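Local structure of lipolytic enzyme, G-D-S-L family (Bacteroides thetaiotaomicron, 7BR2) at residues A[371-376]-A[381-386]. The protein metabolizes the drug diltiazem as a gut microbial serine esterase of the SGNH (GDSL) hydrolase family. Sequence-based numbering, arbitrary orientation.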
ATOM      1  N   TRP A 371      17.608  10.785  -0.035  1.00 25.97           N
ATOM      2  CA  TRP A 371      18.613  10.362  -1.006  1.00 22.51           C
ATOM      3  C   TRP A 371      19.783  11.337  -1.013  1.00 30.09           C
ATOM      4  O   TRP A 371      20.947  10.924  -1.026  1.00 27.06           O
ATOM      5  CB  TRP A 371      18.064  10.232  -2.426  1.00 25.13           C
ATOM      6  CG  TRP A 371      19.191   9.748  -3.319  1.00 34.55           C
ATOM      7  CD1 TRP A 371      19.531   8.449  -3.576  1.00 33.16           C
ATOM      8  CD2 TRP A 371      20.180  10.553  -3.990  1.00 32.70           C
ATOM      9  NE1 TRP A 371      20.636   8.398  -4.378  1.00 30.47           N
ATOM     10  CE2 TRP A 371      21.060   9.672  -4.645  1.00 33.61           C
ATOM     11  CE3 TRP A 371      20.399  11.931  -4.105  1.00 29.97           C
ATOM     12  CZ2 TRP A 371      22.141  10.120  -5.403  1.00 36.94           C
ATOM     13  CZ3 TRP A 371      21.479  12.373  -4.859  1.00 36.54           C
ATOM     14  CH2 TRP A 371      22.332  11.471  -5.496  1.00 39.41           C
ATOM     15  N   CYS A 372      19.504  12.641  -1.008  1.00 25.73           N
ATOM     16  CA  CYS A 372      20.625  13.578  -0.965  1.00 27.80           C
ATOM     17  C   CYS A 372      21.533  13.275   0.219  1.00 24.02           C
ATOM     18  O   CYS A 372      22.767  13.242   0.087  1.00 21.97           O
ATOM     19  CB  CYS A 372      20.114  15.024  -0.916  1.00 21.99           C
ATOM     20  SG  CYS A 372      19.399  15.527  -2.503  1.00 28.14           S
ATOM     21  N   GLN A 373      20.932  12.929   1.352  1.00 23.99           N
ATOM     22  CA  GLN A 373      21.733  12.772   2.559  1.00 24.54           C
ATOM     23  C   GLN A 373      22.542  11.481   2.535  1.00 25.80           C
ATOM     24  O   GLN A 373      23.750  11.502   2.787  1.00 25.17           O
ATOM     25  CB  GLN A 373      20.847  12.840   3.810  1.00 23.84           C
ATOM     26  CG  GLN A 373      20.424  14.274   4.178  1.00 22.44           C
ATOM     27  CD  GLN A 373      21.606  15.207   4.493  1.00 23.37           C
ATOM     28  OE1 GLN A 373      22.743  14.763   4.616  1.00 22.34           O
ATOM     29  NE2 GLN A 373      21.324  16.505   4.645  1.00 20.05           N
ATOM     30  N   PHE A 374      21.896  10.342   2.268  1.00 26.75           N
ATOM     31  CA  PHE A 374      22.599   9.066   2.372  1.00 27.71           C
ATOM     32  C   PHE A 374      23.206   8.593   1.051  1.00 30.94           C
ATOM     33  O   PHE A 374      24.217   7.878   1.061  1.00 28.45           O
ATOM     34  CB  PHE A 374      21.653   8.004   2.939  1.00 24.69           C
ATOM     35  CG  PHE A 374      21.167   8.337   4.308  1.00 26.54           C
ATOM     36  CD1 PHE A 374      21.942   8.067   5.418  1.00 27.46           C
ATOM     37  CD2 PHE A 374      19.935   8.957   4.490  1.00 26.98           C
ATOM     38  CE1 PHE A 374      21.489   8.403   6.691  1.00 29.61           C
ATOM     39  CE2 PHE A 374      19.475   9.290   5.751  1.00 23.99           C
ATOM     40  CZ  PHE A 374      20.255   9.018   6.855  1.00 25.86           C
ATOM     41  N   GLY A 375      22.641   8.990  -0.082  1.00 28.31           N
ATOM     42  CA  GLY A 375      23.198   8.639  -1.367  1.00 25.94           C
ATOM     43  C   GLY A 375      24.289   9.567  -1.863  1.00 33.70           C
ATOM     44  O   GLY A 375      24.943   9.239  -2.855  1.00 28.85           O
ATOM     45  N   PHE A 376      24.513  10.715  -1.207  1.00 30.76           N
ATOM     46  CA  PHE A 376      25.633  11.574  -1.591  1.00 32.56           C
ATOM     47  C   PHE A 376      26.411  12.120  -0.390  1.00 31.25           C
ATOM     48  O   PHE A 376      27.627  11.921  -0.301  1.00 29.11           O
ATOM     49  CB  PHE A 376      25.166  12.733  -2.475  1.00 23.18           C
ATOM     50  CG  PHE A 376      26.246  13.714  -2.779  1.00 30.01           C
ATOM     51  CD1 PHE A 376      27.250  13.399  -3.686  1.00 32.39           C
ATOM     52  CD2 PHE A 376      26.273  14.956  -2.160  1.00 27.08           C
ATOM     53  CE1 PHE A 376      28.259  14.303  -3.971  1.00 24.73           C
ATOM     54  CE2 PHE A 376      27.277  15.864  -2.446  1.00 30.23           C
ATOM     55  CZ  PHE A 376      28.274  15.535  -3.355  1.00 29.08           C
ATOM     56  N   GLY A 381      31.321  12.745   4.215  1.00 26.48           N
ATOM     57  CA  GLY A 381      31.476  13.173   5.597  1.00 24.56           C
ATOM     58  C   GLY A 381      30.607  14.356   5.961  1.00 30.24           C
ATOM     59  O   GLY A 381      30.966  15.139   6.851  1.00 26.31           O
ATOM     60  N   LEU A 382      29.456  14.502   5.300  1.00 24.11           N
ATOM     61  CA  LEU A 382      28.608  15.666   5.501  1.00 27.10           C
ATOM     62  C   LEU A 382      27.162  15.267   5.784  1.00 23.34           C
ATOM     63  O   LEU A 382      26.252  16.080   5.607  1.00 23.58           O
ATOM     64  CB  LEU A 382      28.686  16.589   4.282  1.00 29.79           C
ATOM     65  CG  LEU A 382      30.020  17.336   4.172  1.00 29.26           C
ATOM     66  CD1 LEU A 382      30.233  17.899   2.787  1.00 21.95           C
ATOM     67  CD2 LEU A 382      30.064  18.440   5.222  1.00 27.39           C
ATOM     68  N   LEU A 383      26.941  14.051   6.272  1.00 23.00           N
ATOM     69  CA  LEU A 383      25.594  13.604   6.599  1.00 27.96           C
ATOM     70  C   LEU A 383      24.942  14.577   7.581  1.00 26.81           C
ATOM     71  O   LEU A 383      25.484  14.837   8.660  1.00 25.16           O
ATOM     72  CB  LEU A 383      25.647  12.192   7.189  1.00 22.70           C
ATOM     73  CG  LEU A 383      24.295  11.607   7.610  1.00 24.48           C
ATOM     74  CD1 LEU A 383      23.343  11.504   6.406  1.00 23.72           C
ATOM     75  CD2 LEU A 383      24.461  10.247   8.264  1.00 25.93           C
ATOM     76  N   PHE A 384      23.798  15.141   7.182  1.00 21.55           N
ATOM     77  CA  PHE A 384      23.020  16.080   7.996  1.00 24.22           C
ATOM     78  C   PHE A 384      23.788  17.369   8.300  1.00 27.33           C
ATOM     79  O   PHE A 384      23.417  18.112   9.216  1.00 24.77           O
ATOM     80  CB  PHE A 384      22.549  15.429   9.312  1.00 26.79           C
ATOM     81  CG  PHE A 384      21.608  14.266   9.120  1.00 24.95           C
ATOM     82  CD1 PHE A 384      20.653  14.279   8.108  1.00 25.09           C
ATOM     83  CD2 PHE A 384      21.711  13.139   9.924  1.00 22.72           C
ATOM     84  CE1 PHE A 384      19.776  13.197   7.932  1.00 29.29           C
ATOM     85  CE2 PHE A 384      20.839  12.042   9.753  1.00 27.04           C
ATOM     86  CZ  PHE A 384      19.878  12.070   8.755  1.00 24.74           C
ATOM     87  N   ALA A 385      24.856  17.651   7.545  1.00 25.41           N
ATOM     88  CA  ALA A 385      25.588  18.902   7.742  1.00 29.39           C
ATOM     89  C   ALA A 385      24.688  20.105   7.468  1.00 28.06           C
ATOM     90  O   ALA A 385      24.577  21.011   8.303  1.00 28.17           O
ATOM     91  CB  ALA A 385      26.832  18.938   6.848  1.00 25.13           C
ATOM     92  N   ASN A 386      24.023  20.109   6.309  1.00 22.36           N
ATOM     93  CA  ASN A 386      23.030  21.117   5.941  1.00 24.60           C
ATOM     94  C   ASN A 386      23.580  22.526   6.131  1.00 26.13           C
ATOM     95  O   ASN A 386      22.925  23.404   6.701  1.00 28.85           O
ATOM     96  CB  ASN A 386      21.732  20.904   6.733  1.00 22.41           C
ATOM     97  CG  ASN A 386      20.990  19.647   6.298  1.00 20.81           C
ATOM     98  OD1 ASN A 386      21.047  19.249   5.143  1.00 20.55           O
ATOM     99  ND2 ASN A 386      20.330  19.002   7.229  1.00 23.76           N
TER
HETATM  100  O   HOH W   1      24.154  17.726   4.437  1.00 26.28           O
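Gln373, near the C-terminal end of helix 344-377, reaches into the turn formed by Leu382 to Ala385. Its CB lies 3.8 Å from Leu383 CD1. CG then runs beside the Phe384 ring, 3.9 Å from Phe384 CD1, and the bend at chi2 (-61°) brings the amide round to the backbone of the turn. There OE1 accepts a nearly straight hydrogen bond from Phe384 N (2.8 Å, N-H...O angle 171°), the donor standing well above the carbonyl plane. NE2 donates to a water that in turn donates to Leu382 O and accepts from Asn386 N; Gln373 NE2 also lies 2.8 Å from Asn386 OD1. The phi/psi pairs of Leu383 and Phe384 define a type II beta turn, closed by Ala385 N to Leu382 O. Just before it, the helix ends in a Schellman motif with Gly381, at positive phi, as C-prime residue, so the chain doubles back along the helix it has just left. Shortening Gln373 to an alanine would probably leave Phe384 N without its acceptor and the bridging water without one of its donors. Beside the amide, Leu383 CD1 packs over one face of the Phe374 ring, 4.0 Å from its centroid in a CH-pi contact. The planes of the Phe374 and Phe384 rings are 88° apart, and the two meet obliquely, Phe374 CZ to Phe384 CZ at 3.6 Å. Just after the turn, Asn386 ND2 is hydrogen-bonded to Tyr369 OH, one helical turn before Gln373.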